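Local structure of beta-lactamase (Burkholderia cenocepacia, 5E2G) at residues Tyr197-Val208 and Gly315-Tyr323. The protein probably hydrolyses beta-lactams to substituted beta-amino acids, as a member of the class-C beta-lactamase family. Residues are numbered along the deposited sequence; the frame is centred on the assembly and turned at random.
Sequences YAQGYTKDGKPV and GSTGGFSTY
The F320 ring abuts the backbone of A198-G200 with its CE1-CZ side, where the turn joining two strands of the large antiparallel sheet, 309-316 and 321-327, meets the small beta hairpin of strands 200-201 and 207-208. The sheet is that of the serine beta-lactamase fold, and G315, on the strand leading into this turn, probably closes a K(T/S)G-type motif. Packing is tight at the two glycines: G200 CA and G319 CA lie 3.9 Å apart, and with no side chain on either the two backbones come together directly. V208 points its CG1 at G319 CA, 3.6 Å away. With CG set beside its own backbone N and anti to the carbonyl carbon (chi1 -64°), F320 brings CE1 within 3.3 Å of G200 CA. A198 O meets the edge of the ring in its plane, 3.5 Å from F320 CZ, and also accepts a hydrogen bond from R209. Beyond it, the edge of the Y197 ring approaches F320 CZ, while Y197 OH is held by R223 and E59; F58 and E59 of strand 58-59 also touch F320. Toward G318, which is exposed, the contact thins. T202 meets G318 O through a CA-H...O contact of 3.6 Å from its CA, with CG2 beside it. The hairpin tip, K203-K206, makes no close contact with the turn; T202 OG1 closes it by donating to K206 O, which T202 N also grips. One hydrogen bond joins the segments: Y201 N gives its proton to a lone pair of G319 O, in the carbonyl plane, at 3.1 Å and an N-H...O angle of 162°.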
ATOM      1  N   TYR A 197      10.796  -6.484 -15.398  1.00 27.58           N
ATOM      2  CA  TYR A 197       9.512  -5.817 -15.205  1.00 26.96           C
ATOM      3  C   TYR A 197       8.431  -6.601 -15.935  1.00 27.88           C
ATOM      4  O   TYR A 197       8.406  -6.635 -17.168  1.00 31.83           O
ATOM      5  CB  TYR A 197       9.624  -4.382 -15.715  1.00 22.16           C
ATOM      6  CG  TYR A 197       8.536  -3.401 -15.324  1.00 24.30           C
ATOM      7  CD1 TYR A 197       7.283  -3.825 -14.902  1.00 26.01           C
ATOM      8  CD2 TYR A 197       8.770  -2.031 -15.403  1.00 24.85           C
ATOM      9  CE1 TYR A 197       6.292  -2.909 -14.566  1.00 25.16           C
ATOM     10  CE2 TYR A 197       7.793  -1.115 -15.071  1.00 23.65           C
ATOM     11  CZ  TYR A 197       6.556  -1.558 -14.654  1.00 23.23           C
ATOM     12  OH  TYR A 197       5.587  -0.641 -14.325  1.00 23.73           O
ATOM     13  N   ALA A 198       7.531  -7.227 -15.179  1.00 26.90           N
ATOM     14  CA  ALA A 198       6.467  -8.013 -15.781  1.00 21.69           C
ATOM     15  C   ALA A 198       5.544  -7.123 -16.609  1.00 25.29           C
ATOM     16  O   ALA A 198       5.511  -5.901 -16.454  1.00 24.60           O
ATOM     17  CB  ALA A 198       5.667  -8.745 -14.705  1.00 23.40           C
ATOM     18  N   GLN A 199       4.795  -7.748 -17.513  1.00 27.39           N
ATOM     19  CA  GLN A 199       3.800  -7.043 -18.308  1.00 28.51           C
ATOM     20  C   GLN A 199       2.437  -7.181 -17.644  1.00 26.06           C
ATOM     21  O   GLN A 199       2.022  -8.289 -17.291  1.00 23.99           O
ATOM     22  CB  GLN A 199       3.752  -7.583 -19.738  1.00 34.19           C
ATOM     23  CG  GLN A 199       2.619  -7.005 -20.588  1.00 40.24           C
ATOM     24  CD  GLN A 199       2.893  -5.597 -21.101  1.00 45.05           C
ATOM     25  OE1 GLN A 199       2.135  -4.668 -20.826  1.00 41.53           O
ATOM     26  NE2 GLN A 199       3.969  -5.443 -21.872  1.00 51.89           N
ATOM     27  N   GLY A 200       1.757  -6.057 -17.457  1.00 25.23           N
ATOM     28  CA  GLY A 200       0.396  -6.095 -16.977  1.00 27.94           C
ATOM     29  C   GLY A 200      -0.588  -6.353 -18.094  1.00 31.97           C
ATOM     30  O   GLY A 200      -0.283  -6.200 -19.276  1.00 33.66           O
ATOM     31  N   TYR A 201      -1.790  -6.773 -17.711  1.00 30.71           N
ATOM     32  CA  TYR A 201      -2.823  -7.089 -18.682  1.00 28.87           C
ATOM     33  C   TYR A 201      -4.166  -6.619 -18.163  1.00 28.26           C
ATOM     34  O   TYR A 201      -4.551  -6.941 -17.035  1.00 29.09           O
ATOM     35  CB  TYR A 201      -2.842  -8.588 -18.981  1.00 32.90           C
ATOM     36  CG  TYR A 201      -1.577  -9.012 -19.684  1.00 37.23           C
ATOM     37  CD1 TYR A 201      -0.518  -9.577 -18.983  1.00 37.78           C
ATOM     38  CD2 TYR A 201      -1.423  -8.804 -21.047  1.00 40.19           C
ATOM     39  CE1 TYR A 201       0.652  -9.943 -19.627  1.00 40.06           C
ATOM     40  CE2 TYR A 201      -0.263  -9.166 -21.699  1.00 40.70           C
ATOM     41  CZ  TYR A 201       0.773  -9.734 -20.989  1.00 41.11           C
ATOM     42  OH  TYR A 201       1.930 -10.090 -21.646  1.00 41.44           O
ATOM     43  N   THR A 202      -4.864  -5.845 -18.985  1.00 28.59           N
ATOM     44  CA  THR A 202      -6.171  -5.340 -18.614  1.00 30.66           C
ATOM     45  C   THR A 202      -7.160  -6.495 -18.507  1.00 34.65           C
ATOM     46  O   THR A 202      -6.837  -7.653 -18.775  1.00 35.16           O
ATOM     47  CB  THR A 202      -6.640  -4.306 -19.631  1.00 34.32           C
ATOM     48  OG1 THR A 202      -6.746  -4.927 -20.915  1.00 38.97           O
ATOM     49  CG2 THR A 202      -5.634  -3.188 -19.729  1.00 31.41           C
ATOM     50  N   LYS A 203      -8.389  -6.173 -18.092  1.00 37.52           N
ATOM     51  CA  LYS A 203      -9.423  -7.198 -17.986  1.00 39.30           C
ATOM     52  C   LYS A 203      -9.745  -7.823 -19.338  1.00 43.86           C
ATOM     53  O   LYS A 203     -10.236  -8.955 -19.389  1.00 43.76           O
ATOM     54  CB  LYS A 203     -10.690  -6.610 -17.368  1.00 37.68           C
ATOM     55  CG  LYS A 203     -10.485  -5.889 -16.054  1.00 38.12           C
ATOM     56  CD  LYS A 203     -11.796  -5.290 -15.563  1.00 40.63           C
ATOM     57  CE  LYS A 203     -11.734  -4.896 -14.096  1.00 38.96           C
ATOM     58  NZ  LYS A 203     -10.704  -3.850 -13.836  1.00 39.90           N
ATOM     59  N   ASP A 204      -9.487  -7.105 -20.432  1.00 49.16           N
ATOM     60  CA  ASP A 204      -9.668  -7.669 -21.763  1.00 54.05           C
ATOM     61  C   ASP A 204      -8.558  -8.637 -22.130  1.00 51.35           C
ATOM     62  O   ASP A 204      -8.783  -9.564 -22.915  1.00 52.88           O
ATOM     63  CB  ASP A 204      -9.710  -6.562 -22.815  1.00 66.10           C
ATOM     64  CG  ASP A 204     -10.926  -5.683 -22.689  1.00 77.23           C
ATOM     65  OD1 ASP A 204     -11.561  -5.704 -21.610  1.00 80.16           O
ATOM     66  OD2 ASP A 204     -11.237  -4.960 -23.664  1.00 80.93           O
ATOM     67  N   GLY A 205      -7.363  -8.431 -21.588  1.00 47.42           N
ATOM     68  CA  GLY A 205      -6.174  -9.121 -22.035  1.00 44.06           C
ATOM     69  C   GLY A 205      -5.198  -8.231 -22.766  1.00 40.39           C
ATOM     70  O   GLY A 205      -4.128  -8.707 -23.167  1.00 38.82           O
ATOM     71  N   LYS A 206      -5.533  -6.963 -22.956  1.00 42.22           N
ATOM     72  CA  LYS A 206      -4.627  -6.035 -23.611  1.00 46.15           C
ATOM     73  C   LYS A 206      -3.436  -5.763 -22.698  1.00 43.99           C
ATOM     74  O   LYS A 206      -3.621  -5.516 -21.500  1.00 46.61           O
ATOM     75  CB  LYS A 206      -5.367  -4.745 -23.959  1.00 54.04           C
ATOM     76  CG  LYS A 206      -6.550  -4.976 -24.899  1.00 62.97           C
ATOM     77  CD  LYS A 206      -7.729  -4.030 -24.629  1.00 70.33           C
ATOM     78  CE  LYS A 206      -7.518  -2.641 -25.240  1.00 75.00           C
ATOM     79  NZ  LYS A 206      -8.733  -1.759 -25.178  1.00 74.11           N
ATOM     80  N   PRO A 207      -2.214  -5.830 -23.207  1.00 37.93           N
ATOM     81  CA  PRO A 207      -1.049  -5.588 -22.360  1.00 37.21           C
ATOM     82  C   PRO A 207      -0.908  -4.117 -22.031  1.00 38.81           C
ATOM     83  O   PRO A 207      -1.229  -3.240 -22.837  1.00 40.88           O
ATOM     84  CB  PRO A 207       0.118  -6.071 -23.223  1.00 40.15           C
ATOM     85  CG  PRO A 207      -0.356  -5.866 -24.605  1.00 43.62           C
ATOM     86  CD  PRO A 207      -1.834  -6.130 -24.593  1.00 41.85           C
ATOM     87  N   VAL A 208      -0.392  -3.855 -20.834  1.00 35.87           N
ATOM     88  CA  VAL A 208      -0.346  -2.493 -20.321  1.00 38.28           C
ATOM     89  C   VAL A 208       0.674  -2.413 -19.193  1.00 40.28           C
ATOM     90  O   VAL A 208       0.853  -3.363 -18.433  1.00 39.45           O
ATOM     91  CB  VAL A 208      -1.754  -2.050 -19.858  1.00 41.86           C
ATOM     92  CG1 VAL A 208      -2.254  -2.938 -18.722  1.00 39.95           C
ATOM     93  CG2 VAL A 208      -1.756  -0.602 -19.458  1.00 42.75           C
ATOM     94  N   GLY A 315      -4.179  -3.110  -3.732  1.00 13.90           N
ATOM     95  CA  GLY A 315      -3.606  -2.285  -4.777  1.00 15.54           C
ATOM     96  C   GLY A 315      -4.054  -2.744  -6.149  1.00 16.70           C
ATOM     97  O   GLY A 315      -4.084  -3.949  -6.414  1.00 17.67           O
ATOM     98  N   SER A 316      -4.417  -1.804  -7.023  1.00 17.94           N
ATOM     99  CA  SER A 316      -4.882  -2.149  -8.365  1.00 20.73           C
ATOM    100  C   SER A 316      -4.406  -1.095  -9.349  1.00 27.86           C
ATOM    101  O   SER A 316      -4.802   0.071  -9.246  1.00 30.25           O
ATOM    102  CB  SER A 316      -6.407  -2.257  -8.424  1.00 21.70           C
ATOM    103  OG  SER A 316      -6.892  -3.344  -7.656  1.00 26.57           O
ATOM    104  N   THR A 317      -3.576  -1.508 -10.308  1.00 25.34           N
ATOM    105  CA  THR A 317      -3.294  -0.704 -11.483  1.00 21.48           C
ATOM    106  C   THR A 317      -4.031  -1.290 -12.685  1.00 21.62           C
ATOM    107  O   THR A 317      -4.731  -2.299 -12.592  1.00 22.36           O
ATOM    108  CB  THR A 317      -1.790  -0.622 -11.742  1.00 21.62           C
ATOM    109  OG1 THR A 317      -1.276  -1.933 -12.004  1.00 24.59           O
ATOM    110  CG2 THR A 317      -1.084  -0.037 -10.546  1.00 22.46           C
ATOM    111  N   GLY A 318      -3.864  -0.636 -13.835  1.00 24.18           N
ATOM    112  CA  GLY A 318      -4.551  -1.078 -15.034  1.00 26.87           C
ATOM    113  C   GLY A 318      -4.265  -2.518 -15.399  1.00 24.16           C
ATOM    114  O   GLY A 318      -5.119  -3.190 -15.980  1.00 26.59           O
ATOM    115  N   GLY A 319      -3.081  -3.021 -15.049  1.00 22.07           N
ATOM    116  CA  GLY A 319      -2.699  -4.356 -15.458  1.00 20.72           C
ATOM    117  C   GLY A 319      -2.353  -5.325 -14.348  1.00 24.62           C
ATOM    118  O   GLY A 319      -2.093  -6.497 -14.633  1.00 25.92           O
ATOM    119  N   PHE A 320      -2.350  -4.872 -13.092  1.00 22.78           N
ATOM    120  CA  PHE A 320      -1.839  -5.664 -11.977  1.00 22.57           C
ATOM    121  C   PHE A 320      -2.815  -5.663 -10.800  1.00 22.71           C
ATOM    122  O   PHE A 320      -3.608  -4.737 -10.617  1.00 20.24           O
ATOM    123  CB  PHE A 320      -0.485  -5.139 -11.484  1.00 20.47           C
ATOM    124  CG  PHE A 320       0.635  -5.238 -12.491  1.00 21.85           C
ATOM    125  CD1 PHE A 320       0.741  -4.328 -13.533  1.00 22.84           C
ATOM    126  CD2 PHE A 320       1.616  -6.214 -12.362  1.00 24.53           C
ATOM    127  CE1 PHE A 320       1.787  -4.409 -14.447  1.00 23.03           C
ATOM    128  CE2 PHE A 320       2.665  -6.297 -13.274  1.00 19.33           C
ATOM    129  CZ  PHE A 320       2.748  -5.391 -14.314  1.00 20.25           C
ATOM    130  N   SER A 321      -2.708  -6.699  -9.963  1.00 24.93           N
ATOM    131  CA  SER A 321      -3.525  -6.835  -8.761  1.00 21.81           C
ATOM    132  C   SER A 321      -2.654  -7.244  -7.580  1.00 19.32           C
ATOM    133  O   SER A 321      -1.886  -8.203  -7.678  1.00 21.89           O
ATOM    134  CB  SER A 321      -4.641  -7.864  -8.965  1.00 22.71           C
ATOM    135  OG  SER A 321      -5.560  -7.438  -9.953  1.00 24.42           O
ATOM    136  N   THR A 322      -2.804  -6.539  -6.457  1.00 16.83           N
ATOM    137  CA  THR A 322      -1.978  -6.729  -5.274  1.00 18.04           C
ATOM    138  C   THR A 322      -2.852  -6.843  -4.032  1.00 18.25           C
ATOM    139  O   THR A 322      -3.894  -6.193  -3.933  1.00 20.40           O
ATOM    140  CB  THR A 322      -1.014  -5.553  -5.097  1.00 17.84           C
ATOM    141  OG1 THR A 322      -0.395  -5.276  -6.353  1.00 21.74           O
ATOM    142  CG2 THR A 322       0.059  -5.865  -4.064  1.00 15.77           C
ATOM    143  N   TYR A 323      -2.409  -7.657  -3.075  1.00 15.66           N
ATOM    144  CA  TYR A 323      -3.033  -7.718  -1.759  1.00 14.29           C
ATOM    145  C   TYR A 323      -1.973  -8.056  -0.727  1.00 14.10           C
ATOM    146  O   TYR A 323      -1.109  -8.896  -0.974  1.00 15.59           O
ATOM    147  CB  TYR A 323      -4.160  -8.763  -1.697  1.00 18.16           C
ATOM    148  CG  TYR A 323      -4.936  -8.750  -0.392  1.00 15.20           C
ATOM    149  CD1 TYR A 323      -5.621  -7.612   0.020  1.00 13.96           C
ATOM    150  CD2 TYR A 323      -4.990  -9.872   0.416  1.00 16.80           C
ATOM    151  CE1 TYR A 323      -6.337  -7.589   1.216  1.00 17.61           C
ATOM    152  CE2 TYR A 323      -5.708  -9.863   1.610  1.00 19.47           C
ATOM    153  CZ  TYR A 323      -6.377  -8.719   2.004  1.00 17.56           C
ATOM    154  OH  TYR A 323      -7.084  -8.711   3.180  1.00 18.84           O
TER